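Local coordinates for inositol-1,4,5-trisphosphate 5-phosphatase 1 (Schizosaccharomyces pombe, PDB 1I9Z), which removes the 5-phosphate from soluble and lipid inositol phosphates, through a central catalytic domain of the DNase I-like superfamily, and so controls phosphatidylinositol 4,5-bisphosphate levels, at residues 167-172 with 209-214; 255-260 with 294-299; 249-254 with 285-290. All coordinates share one frame; numbering follows the deposited sequence.

Contact 1 of 3, residues 167-172 with 209-214. With 2IP (D-myo-inositol-1,4-bisphosphate), chain C.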
loop_
_atom_site.group_PDB
_atom_site.type_symbol
_atom_site.label_atom_id
_atom_site.label_comp_id
_atom_site.label_asym_id
_atom_site.label_seq_id
_atom_site.Cartn_x
_atom_site.Cartn_y
_atom_site.Cartn_z
ATOM N N LEU A 167 -11.726 1.485 7.362
ATOM C CA LEU A 167 -12.848 0.551 7.483
ATOM C C LEU A 167 -13.710 0.728 8.708
ATOM O O LEU A 167 -13.433 1.578 9.618
ATOM C CB LEU A 167 -12.319 -0.912 7.382
ATOM C CG LEU A 167 -11.335 -1.216 6.262
ATOM C CD1 LEU A 167 -10.971 -2.746 6.299
ATOM C CD2 LEU A 167 -11.952 -0.772 4.825
ATOM N N ALA A 168 -14.795 -0.048 8.780
ATOM C CA ALA A 168 -15.776 0.167 9.875
ATOM C C ALA A 168 -15.190 0.213 11.272
ATOM O O ALA A 168 -14.386 -0.670 11.604
ATOM C CB ALA A 168 -16.849 -0.885 9.844
ATOM N N ALA A 169 -15.616 1.187 12.091
ATOM C CA ALA A 169 -15.077 1.315 13.460
ATOM C C ALA A 169 -15.921 0.464 14.371
ATOM O O ALA A 169 -17.065 0.118 14.021
ATOM C CB ALA A 169 -15.155 2.782 13.933
ATOM N N GLY A 170 -15.373 0.123 15.527
ATOM C CA GLY A 170 -16.155 -0.655 16.474
ATOM C C GLY A 170 -15.264 -1.716 17.088
ATOM O O GLY A 170 -14.330 -2.221 16.450
ATOM N N TYR A 171 -15.517 -2.013 18.353
ATOM C CA TYR A 171 -14.728 -3.015 19.045
ATOM C C TYR A 171 -14.947 -4.455 18.565
ATOM O O TYR A 171 -14.018 -5.152 18.157
ATOM C CB TYR A 171 -15.039 -2.930 20.531
ATOM C CG TYR A 171 -14.245 -3.916 21.345
ATOM C CD1 TYR A 171 -12.869 -3.867 21.370
ATOM C CD2 TYR A 171 -14.894 -4.891 22.121
ATOM C CE1 TYR A 171 -12.115 -4.756 22.153
ATOM C CE2 TYR A 171 -14.162 -5.794 22.907
ATOM C CZ TYR A 171 -12.756 -5.697 22.917
ATOM O OH TYR A 171 -12.034 -6.492 23.794
ATOM N N THR A 172 -16.185 -4.900 18.571
ATOM C CA THR A 172 -16.457 -6.290 18.192
ATOM C C THR A 172 -16.870 -6.559 16.734
ATOM O O THR A 172 -16.928 -7.709 16.317
ATOM C CB THR A 172 -17.606 -6.868 19.039
ATOM O OG1 THR A 172 -18.805 -6.205 18.642
ATOM C CG2 THR A 172 -17.378 -6.634 20.541
ATOM N N ASN A 209 -9.048 -0.724 11.237
ATOM C CA ASN A 209 -9.885 -0.734 12.421
ATOM C C ASN A 209 -10.038 -2.028 13.179
ATOM O O ASN A 209 -10.823 -2.081 14.114
ATOM C CB ASN A 209 -11.297 -0.139 12.144
ATOM C CG ASN A 209 -11.508 1.279 12.796
ATOM O OD1 ASN A 209 -11.101 1.518 13.925
ATOM N ND2 ASN A 209 -12.120 2.225 12.035
ATOM N N TYR A 210 -9.265 -3.047 12.800
ATOM C CA TYR A 210 -9.319 -4.311 13.525
ATOM C C TYR A 210 -8.708 -4.117 14.890
ATOM O O TYR A 210 -7.697 -3.362 15.059
ATOM C CB TYR A 210 -8.615 -5.402 12.764
ATOM C CG TYR A 210 -9.412 -5.886 11.547
ATOM C CD1 TYR A 210 -9.208 -5.324 10.283
ATOM C CD2 TYR A 210 -10.330 -6.940 11.666
ATOM C CE1 TYR A 210 -9.881 -5.796 9.154
ATOM C CE2 TYR A 210 -11.030 -7.396 10.545
ATOM C CZ TYR A 210 -10.777 -6.802 9.283
ATOM O OH TYR A 210 -11.441 -7.268 8.195
ATOM N N ARG A 211 -9.267 -4.840 15.865
ATOM C CA ARG A 211 -8.919 -4.615 17.294
ATOM C C ARG A 211 -8.294 -5.830 18.000
ATOM O O ARG A 211 -8.168 -6.937 17.413
ATOM C CB ARG A 211 -10.190 -4.208 18.067
ATOM C CG ARG A 211 -10.997 -3.027 17.445
ATOM C CD ARG A 211 -10.137 -1.760 17.295
ATOM N NE ARG A 211 -10.891 -0.709 16.600
ATOM C CZ ARG A 211 -11.691 0.168 17.217
ATOM N NH1 ARG A 211 -11.824 0.121 18.546
ATOM N NH2 ARG A 211 -12.409 1.049 16.490
ATOM N N ILE A 212 -7.795 -5.584 19.229
ATOM C CA ILE A 212 -7.242 -6.714 20.028
ATOM C C ILE A 212 -8.427 -7.113 20.918
ATOM O O ILE A 212 -8.955 -6.295 21.698
ATOM C CB ILE A 212 -6.054 -6.231 20.883
ATOM C CG1 ILE A 212 -4.892 -5.834 19.943
ATOM C CG2 ILE A 212 -5.608 -7.336 21.866
ATOM C CD1 ILE A 212 -3.814 -5.116 20.743
ATOM N N SER A 213 -8.828 -8.405 20.863
ATOM C CA SER A 213 -10.002 -8.818 21.603
ATOM C C SER A 213 -9.771 -9.139 23.091
ATOM O O SER A 213 -10.115 -10.258 23.558
ATOM C CB SER A 213 -10.659 -10.049 20.880
ATOM O OG SER A 213 -10.680 -9.797 19.469
ATOM N N LEU A 214 -9.193 -8.177 23.824
ATOM C CA LEU A 214 -9.013 -8.305 25.283
ATOM C C LEU A 214 -9.510 -6.960 25.870
ATOM O O LEU A 214 -9.837 -6.044 25.097
ATOM C CB LEU A 214 -7.546 -8.603 25.657
ATOM C CG LEU A 214 -6.942 -9.917 25.146
ATOM C CD1 LEU A 214 -5.419 -9.836 25.361
ATOM C CD2 LEU A 214 -7.530 -11.138 25.936
HETATM C C1 2IP C . -16.707 2.347 19.128
HETATM C C2 2IP C . -17.096 3.703 18.484
HETATM C C3 2IP C . -16.087 4.839 18.862
HETATM C C4 2IP C . -14.608 4.491 18.545
HETATM C C5 2IP C . -14.263 3.207 19.332
HETATM C C6 2IP C . -15.178 2.009 18.940
HETATM O O1 2IP C . -17.432 1.533 20.011
HETATM O O2 2IP C . -17.120 3.637 17.084
HETATM O O3 2IP C . -16.384 6.009 18.158
HETATM O O4 2IP C . -13.756 5.605 18.967
HETATM O O5 2IP C . -12.908 2.827 19.093
HETATM O O6 2IP C . -14.699 0.982 19.799
HETATM P P4 2IP C . -12.919 6.499 17.978
HETATM O O41 2IP C . -12.078 5.511 17.087
HETATM O O42 2IP C . -12.037 7.387 18.733
HETATM O O43 2IP C . -14.016 7.263 17.216
HETATM P P1 2IP C . -18.145 0.219 19.854
HETATM O O11 2IP C . -19.529 0.513 20.456
HETATM O O12 2IP C . -18.316 -0.388 18.482
HETATM O O13 2IP C . -17.432 -0.715 20.838
#
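Ala169 and Asn209 bring their CA atoms within 5.7 Å, and the two loops run on in directions only 18° apart. Asn209 suits its place because both ends of its amide work: ND2 gives a nearly straight bond to Leu167 O (2.8 Å), while OD1 receives NH2 of Arg211. NE bonds Asn209 O as well, holding the guanidinium side-on, with Gly170 O over one of its faces. A bend at chi2 (-57°) brings the head round to the bound D-myo-inositol-1,4-bisphosphate, whose pocket includes Gly170, Tyr171 and Arg211; Arg211 NH1 donates to O5 (3.0 Å), the hydroxyl at the position the enzyme dephosphorylates, and to O6. With the guanidinium gone, as in an alanine here, O5 and O6 would probably lose this donor, and Asn209 O and OD1 their partner. Gly170 CA lies 3.0 Å from O12 of the 1-phosphate, where a side chain would clash, and Tyr171 N donates to O12. The Tyr171 ring swings the other way, its OH donating to Leu214 O (2.6 Å) from above the carbonyl plane. Arg177 of helix 174-187 bonds Ala168 O and Gly170 O, Gln236 of helix 236-242 holds Arg211 N, and Leu214 rests on helix 216-224.

Contact 2 of 3, residues 255-260 with 294-299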
loop_
_atom_site.group_PDB
_atom_site.type_symbol
_atom_site.label_atom_id
_atom_site.label_comp_id
_atom_site.label_asym_id
_atom_site.label_seq_id
_atom_site.Cartn_x
_atom_site.Cartn_y
_atom_site.Cartn_z
ATOM N N ILE A 255 4.754 -7.594 13.449
ATOM C CA ILE A 255 4.618 -6.298 14.113
ATOM C C ILE A 255 5.476 -6.282 15.357
ATOM O O ILE A 255 5.312 -7.155 16.248
ATOM C CB ILE A 255 3.130 -6.038 14.478
ATOM C CG1 ILE A 255 2.333 -5.865 13.174
ATOM C CG2 ILE A 255 2.974 -4.845 15.429
ATOM C CD1 ILE A 255 0.838 -5.875 13.434
ATOM N N THR A 256 6.415 -5.343 15.387
ATOM C CA THR A 256 7.299 -5.179 16.530
ATOM C C THR A 256 7.071 -3.849 17.236
ATOM O O THR A 256 7.820 -3.494 18.168
ATOM C CB THR A 256 8.774 -5.296 16.119
ATOM O OG1 THR A 256 9.099 -4.235 15.196
ATOM C CG2 THR A 256 9.026 -6.677 15.417
ATOM N N PHE A 257 6.050 -3.114 16.795
ATOM C CA PHE A 257 5.719 -1.829 17.419
ATOM C C PHE A 257 4.447 -1.934 18.222
ATOM O O PHE A 257 3.598 -2.772 17.939
ATOM C CB PHE A 257 5.601 -0.728 16.327
ATOM C CG PHE A 257 4.690 -1.083 15.206
ATOM C CD1 PHE A 257 3.328 -0.718 15.235
ATOM C CD2 PHE A 257 5.191 -1.765 14.088
ATOM C CE1 PHE A 257 2.473 -1.036 14.117
ATOM C CE2 PHE A 257 4.360 -2.096 12.986
ATOM C CZ PHE A 257 3.001 -1.721 13.000
ATOM N N PRO A 258 4.267 -1.066 19.233
ATOM C CA PRO A 258 3.068 -1.105 20.061
ATOM C C PRO A 258 1.808 -0.650 19.313
ATOM O O PRO A 258 1.932 0.006 18.259
ATOM C CB PRO A 258 3.390 -0.141 21.204
ATOM C CG PRO A 258 4.911 0.209 21.071
ATOM C CD PRO A 258 5.220 0.003 19.652
ATOM N N PRO A 259 0.619 -1.021 19.800
ATOM C CA PRO A 259 -0.700 -0.665 19.253
ATOM C C PRO A 259 -0.658 0.858 19.021
ATOM O O PRO A 259 -0.172 1.646 19.899
ATOM C CB PRO A 259 -1.631 -0.999 20.415
ATOM C CG PRO A 259 -1.026 -2.373 20.874
ATOM C CD PRO A 259 0.488 -2.045 20.869
ATOM N N THR A 260 -1.065 1.256 17.803
ATOM C CA THR A 260 -0.980 2.628 17.390
ATOM C C THR A 260 -2.199 3.451 17.740
ATOM O O THR A 260 -2.250 4.631 17.408
ATOM C CB THR A 260 -0.835 2.693 15.870
ATOM O OG1 THR A 260 -1.911 1.899 15.250
ATOM C CG2 THR A 260 0.527 2.081 15.442
ATOM N N HIS A 294 11.060 -4.511 3.708
ATOM C CA HIS A 294 12.151 -4.216 4.568
ATOM C C HIS A 294 11.691 -3.804 5.947
ATOM O O HIS A 294 11.698 -4.628 6.871
ATOM C CB HIS A 294 13.072 -3.179 3.916
ATOM C CG HIS A 294 13.934 -3.778 2.843
ATOM N ND1 HIS A 294 13.536 -3.883 1.526
ATOM C CD2 HIS A 294 15.143 -4.390 2.912
ATOM C CE1 HIS A 294 14.457 -4.530 0.830
ATOM N NE2 HIS A 294 15.444 -4.850 1.649
ATOM N N SER A 295 11.239 -2.574 6.098
ATOM C CA SER A 295 10.824 -2.059 7.410
ATOM C C SER A 295 9.312 -1.973 7.560
ATOM O O SER A 295 8.568 -1.892 6.565
ATOM C CB SER A 295 11.401 -0.650 7.635
ATOM O OG SER A 295 12.801 -0.684 7.553
ATOM N N TYR A 296 8.859 -1.996 8.809
ATOM C CA TYR A 296 7.417 -1.836 9.096
ATOM C C TYR A 296 7.393 -1.287 10.492
ATOM O O TYR A 296 7.600 -2.040 11.475
ATOM C CB TYR A 296 6.700 -3.204 9.052
ATOM C CG TYR A 296 5.192 -3.209 9.292
ATOM C CD1 TYR A 296 4.567 -4.327 9.802
ATOM C CD2 TYR A 296 4.367 -2.119 8.883
ATOM C CE1 TYR A 296 3.163 -4.419 9.866
ATOM C CE2 TYR A 296 2.970 -2.186 8.986
ATOM C CZ TYR A 296 2.363 -3.348 9.454
ATOM O OH TYR A 296 0.964 -3.468 9.432
ATOM N N GLN A 297 7.081 -0.007 10.641
ATOM C CA GLN A 297 7.141 0.587 11.990
ATOM C C GLN A 297 6.113 1.695 12.199
ATOM O O GLN A 297 5.596 2.263 11.213
ATOM C CB GLN A 297 8.501 1.306 12.164
ATOM C CG GLN A 297 9.721 0.431 12.516
ATOM C CD GLN A 297 9.450 -0.505 13.703
ATOM O OE1 GLN A 297 8.839 -0.122 14.745
ATOM N NE2 GLN A 297 9.876 -1.755 13.548
ATOM N N SER A 298 5.894 2.027 13.475
ATOM C CA SER A 298 5.095 3.184 13.863
ATOM C C SER A 298 6.154 4.259 14.228
ATOM O O SER A 298 7.326 3.956 14.463
ATOM C CB SER A 298 4.151 2.906 15.022
ATOM O OG SER A 298 4.825 2.711 16.247
ATOM N N VAL A 299 5.730 5.520 14.208
ATOM C CA VAL A 299 6.647 6.624 14.474
ATOM C C VAL A 299 6.043 7.514 15.518
ATOM O O VAL A 299 4.860 7.731 15.556
ATOM C CB VAL A 299 6.865 7.427 13.138
ATOM C CG1 VAL A 299 7.524 8.779 13.418
ATOM C CG2 VAL A 299 7.708 6.537 12.175
HETATM O O HOH W 1 7.327 -4.360 12.844
HETATM O O HOH W 2 2.942 2.510 18.090
#
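A T-shaped aromatic pair, Phe257 edge-on to the face of Tyr296, joins the loop 255-260 to strand 292-298, an outermost strand of the six-stranded sheet. The centroids are 5.1 Å apart and the planes stand at 87°, with Phe257 CE2 over the middle of the Tyr296 ring. Phe257 has CG between its backbone N and carbonyl carbon (chi1 52°), which turns the ring onto the Gln297-Ser298 peptide: one face meets that peptide, and Ile255 CG2 presses on the opposite face. A flat, wholly apolar ring suits this slot. Ile255 also sends CG1 to Tyr296 CE1 (3.7 Å), and Thr260 turns its methyl CG2 to Ser298 CB (3.7 Å).

Gln297, bent at chi2, brings NE2 round to donate to Thr256 OG1 at 3.1 Å, almost within its amide plane. One water accepts from Thr256 N and donates to Tyr296 O; another donates to Pro258 O and is hydrogen-bonded to Ser298 OG (2.6 Å). No backbone bond joins the two segments directly, and Ser298 N, buried under the Phe257 ring, finds no partner in the model. The apolar faces thus probably supply most of the contact, while the Gln297-Thr256 bond and the waters satisfy polar groups at its margin.

Contact 3 of 3, residues 249-254 with 285-290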
loop_
_atom_site.group_PDB
_atom_site.type_symbol
_atom_site.label_atom_id
_atom_site.label_comp_id
_atom_site.label_asym_id
_atom_site.label_seq_id
_atom_site.Cartn_x
_atom_site.Cartn_y
_atom_site.Cartn_z
ATOM N N PHE A 249 -3.906 -14.043 0.160
ATOM C CA PHE A 249 -2.654 -13.881 -0.526
ATOM C C PHE A 249 -1.904 -12.602 -0.167
ATOM O O PHE A 249 -0.912 -12.301 -0.799
ATOM C CB PHE A 249 -2.823 -14.014 -2.051
ATOM C CG PHE A 249 -3.447 -15.334 -2.473
ATOM C CD1 PHE A 249 -4.771 -15.386 -2.899
ATOM C CD2 PHE A 249 -2.721 -16.528 -2.377
ATOM C CE1 PHE A 249 -5.370 -16.604 -3.215
ATOM C CE2 PHE A 249 -3.324 -17.763 -2.699
ATOM C CZ PHE A 249 -4.643 -17.789 -3.111
ATOM N N PHE A 250 -2.398 -11.830 0.816
ATOM C CA PHE A 250 -1.649 -10.680 1.287
ATOM C C PHE A 250 -0.796 -11.087 2.489
ATOM O O PHE A 250 -1.194 -11.939 3.297
ATOM C CB PHE A 250 -2.551 -9.538 1.792
ATOM C CG PHE A 250 -3.116 -8.696 0.690
ATOM C CD1 PHE A 250 -4.249 -9.154 -0.019
ATOM C CD2 PHE A 250 -2.475 -7.480 0.331
ATOM C CE1 PHE A 250 -4.761 -8.402 -1.093
ATOM C CE2 PHE A 250 -2.970 -6.691 -0.735
ATOM C CZ PHE A 250 -4.101 -7.143 -1.440
ATOM N N SER A 251 0.357 -10.457 2.624
ATOM C CA SER A 251 1.230 -10.724 3.746
ATOM C C SER A 251 1.418 -9.469 4.557
ATOM O O SER A 251 1.187 -8.364 4.046
ATOM C CB SER A 251 2.613 -11.204 3.257
ATOM O OG SER A 251 2.465 -12.472 2.577
ATOM N N GLU A 252 1.780 -9.659 5.833
ATOM C CA GLU A 252 2.098 -8.544 6.713
ATOM C C GLU A 252 3.403 -8.919 7.371
ATOM O O GLU A 252 3.589 -10.116 7.713
ATOM C CB GLU A 252 1.026 -8.352 7.792
ATOM C CG GLU A 252 1.274 -7.106 8.648
ATOM C CD GLU A 252 0.231 -6.905 9.712
ATOM O OE1 GLU A 252 -0.279 -7.909 10.291
ATOM O OE2 GLU A 252 -0.060 -5.735 10.036
ATOM N N LEU A 253 4.332 -7.966 7.489
ATOM C CA LEU A 253 5.558 -8.253 8.211
ATOM C C LEU A 253 5.146 -8.371 9.668
ATOM O O LEU A 253 4.105 -7.880 10.081
ATOM C CB LEU A 253 6.555 -7.080 8.109
ATOM C CG LEU A 253 7.834 -7.311 7.318
ATOM C CD1 LEU A 253 7.600 -8.302 6.260
ATOM C CD2 LEU A 253 8.474 -5.996 6.866
ATOM N N PRO A 254 5.975 -9.067 10.476
ATOM C CA PRO A 254 5.718 -9.234 11.904
ATOM C C PRO A 254 5.679 -7.816 12.512
ATOM O O PRO A 254 6.491 -6.954 12.130
ATOM C CB PRO A 254 6.977 -9.958 12.426
ATOM C CG PRO A 254 7.404 -10.822 11.244
ATOM C CD PRO A 254 7.160 -9.854 10.026
ATOM N N ILE A 285 -0.297 -2.209 7.093
ATOM C CA ILE A 285 0.127 -2.170 5.677
ATOM C C ILE A 285 0.325 -3.623 5.282
ATOM O O ILE A 285 1.080 -4.320 5.942
ATOM C CB ILE A 285 1.422 -1.368 5.506
ATOM C CG1 ILE A 285 1.154 0.088 5.905
ATOM C CG2 ILE A 285 1.946 -1.373 4.056
ATOM C CD1 ILE A 285 2.559 0.873 6.150
ATOM N N LEU A 286 -0.381 -4.056 4.237
ATOM C CA LEU A 286 -0.338 -5.439 3.724
ATOM C C LEU A 286 0.074 -5.412 2.243
ATOM O O LEU A 286 -0.232 -4.419 1.550
ATOM C CB LEU A 286 -1.737 -6.079 3.781
ATOM C CG LEU A 286 -2.404 -5.981 5.163
ATOM C CD1 LEU A 286 -3.822 -6.586 4.984
ATOM C CD2 LEU A 286 -1.592 -6.710 6.272
ATOM N N TYR A 287 0.745 -6.473 1.736
ATOM C CA TYR A 287 1.151 -6.422 0.334
ATOM C C TYR A 287 0.900 -7.764 -0.311
ATOM O O TYR A 287 0.850 -8.830 0.371
ATOM C CB TYR A 287 2.641 -6.035 0.181
ATOM C CG TYR A 287 3.617 -7.103 0.711
ATOM C CD1 TYR A 287 4.136 -8.088 -0.139
ATOM C CD2 TYR A 287 3.989 -7.123 2.039
ATOM C CE1 TYR A 287 5.014 -9.084 0.350
ATOM C CE2 TYR A 287 4.857 -8.105 2.548
ATOM C CZ TYR A 287 5.357 -9.086 1.670
ATOM O OH TYR A 287 6.184 -10.069 2.168
ATOM N N ARG A 288 0.727 -7.711 -1.613
ATOM C CA ARG A 288 0.446 -8.925 -2.336
ATOM C C ARG A 288 1.339 -8.889 -3.565
ATOM O O ARG A 288 1.469 -7.841 -4.224
ATOM C CB ARG A 288 -1.020 -8.989 -2.708
ATOM C CG ARG A 288 -1.320 -10.298 -3.378
ATOM C CD ARG A 288 -2.469 -10.284 -4.325
ATOM N NE ARG A 288 -3.671 -10.829 -3.734
ATOM C CZ ARG A 288 -4.589 -11.565 -4.374
ATOM N NH1 ARG A 288 -4.459 -11.887 -5.667
ATOM N NH2 ARG A 288 -5.675 -11.943 -3.716
ATOM N N GLY A 289 1.983 -10.018 -3.861
ATOM C CA GLY A 289 2.897 -10.052 -4.989
ATOM C C GLY A 289 4.318 -10.082 -4.469
ATOM O O GLY A 289 4.558 -9.906 -3.233
ATOM N N GLU A 290 5.271 -10.242 -5.389
ATOM C CA GLU A 290 6.677 -10.383 -5.025
ATOM C C GLU A 290 7.519 -9.184 -4.643
ATOM O O GLU A 290 8.666 -9.089 -5.038
ATOM C CB GLU A 290 7.443 -11.214 -6.096
ATOM C CG GLU A 290 6.831 -12.590 -6.410
ATOM C CD GLU A 290 6.402 -13.404 -5.167
ATOM O OE1 GLU A 290 7.200 -13.558 -4.196
ATOM O OE2 GLU A 290 5.247 -13.918 -5.170
HETATM O O HOH W 3 1.695 -12.347 -2.360
HETATM O O HOH W 4 3.574 -5.145 6.724
#
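Tyr287 O is approached by two groups of the facing chain: Ser251 N donates to it at 2.8 Å, in the carbonyl plane, and Phe250 CA makes a CA-H...O contact with it at 3.2 Å. Tyr287 N returns a bond to Ser251 O (3.0 Å), so Ser251 and Tyr287 form an antiparallel hydrogen-bonded pair, a single beta bridge. It attaches the 249-254 segment to strand 283-288, the last strand on one side of the five-stranded sheet; the strand's other neighbour is 201-205. Beyond the bridge water takes over, one molecule linking Phe249 O with Gly289 N and another Leu253 N with Ile285 O.

Phe250 and Arg288 meet in one side-chain contact, Ser251 and Tyr287 in another. Arg288 CB stands squarely over the Phe250 ring, 3.6 Å from the centroid, in a CH-pi contact, and the ring also touches Leu286 CB. A phenylalanine suits this buried site, where it reaches Val202 and Trp204 of the neighbouring strand. Arg288 CG, anti to the backbone N (chi1 -176°), comes 3.3 Å from Phe249 O. Farther out, Phe249 CB lies over one face of the guanidinium, offset toward the rim, while NH2 of Arg288 sits near the edge of the Phe249 ring at CD1 (3.7 Å) and donates to Pro248 O. Glu252 is two-natured: its aliphatic part packs on Leu286 CD2, while OE2 pairs with Arg284 in a salt bridge and with the Tyr296 hydroxyl. Serine, small at the bridge, lets the aromatic ring fold over it: Ser251 CB lies over the Tyr287 face, 4.2 Å from its centroid, and approaches CZ most closely, at 3.8 Å.

Contact 1 closes before the others open, whereas contacts 2 and 3 interleave: 249-254 runs directly into 255-260, and strand 283-288 is followed by strand 292-298. Their centres are 14 Å apart. One continuous piece of chain therefore meets the edge strand of the five-stranded sheet in contact 3 and that of the six-stranded sheet in contact 2, bridging the two sheets of the DNase I-like fold. The Tyr296 hydroxyl, hydrogen-bonded to Ile285 N, also joins these contacts. Contact 1, in the ligand pocket, is centred 18 Å from contact 2 and touches it through Ile212 and Pro259; contact 3 is centred 20 Å from contact 1, with nearest atoms about 7 Å apart and no touch.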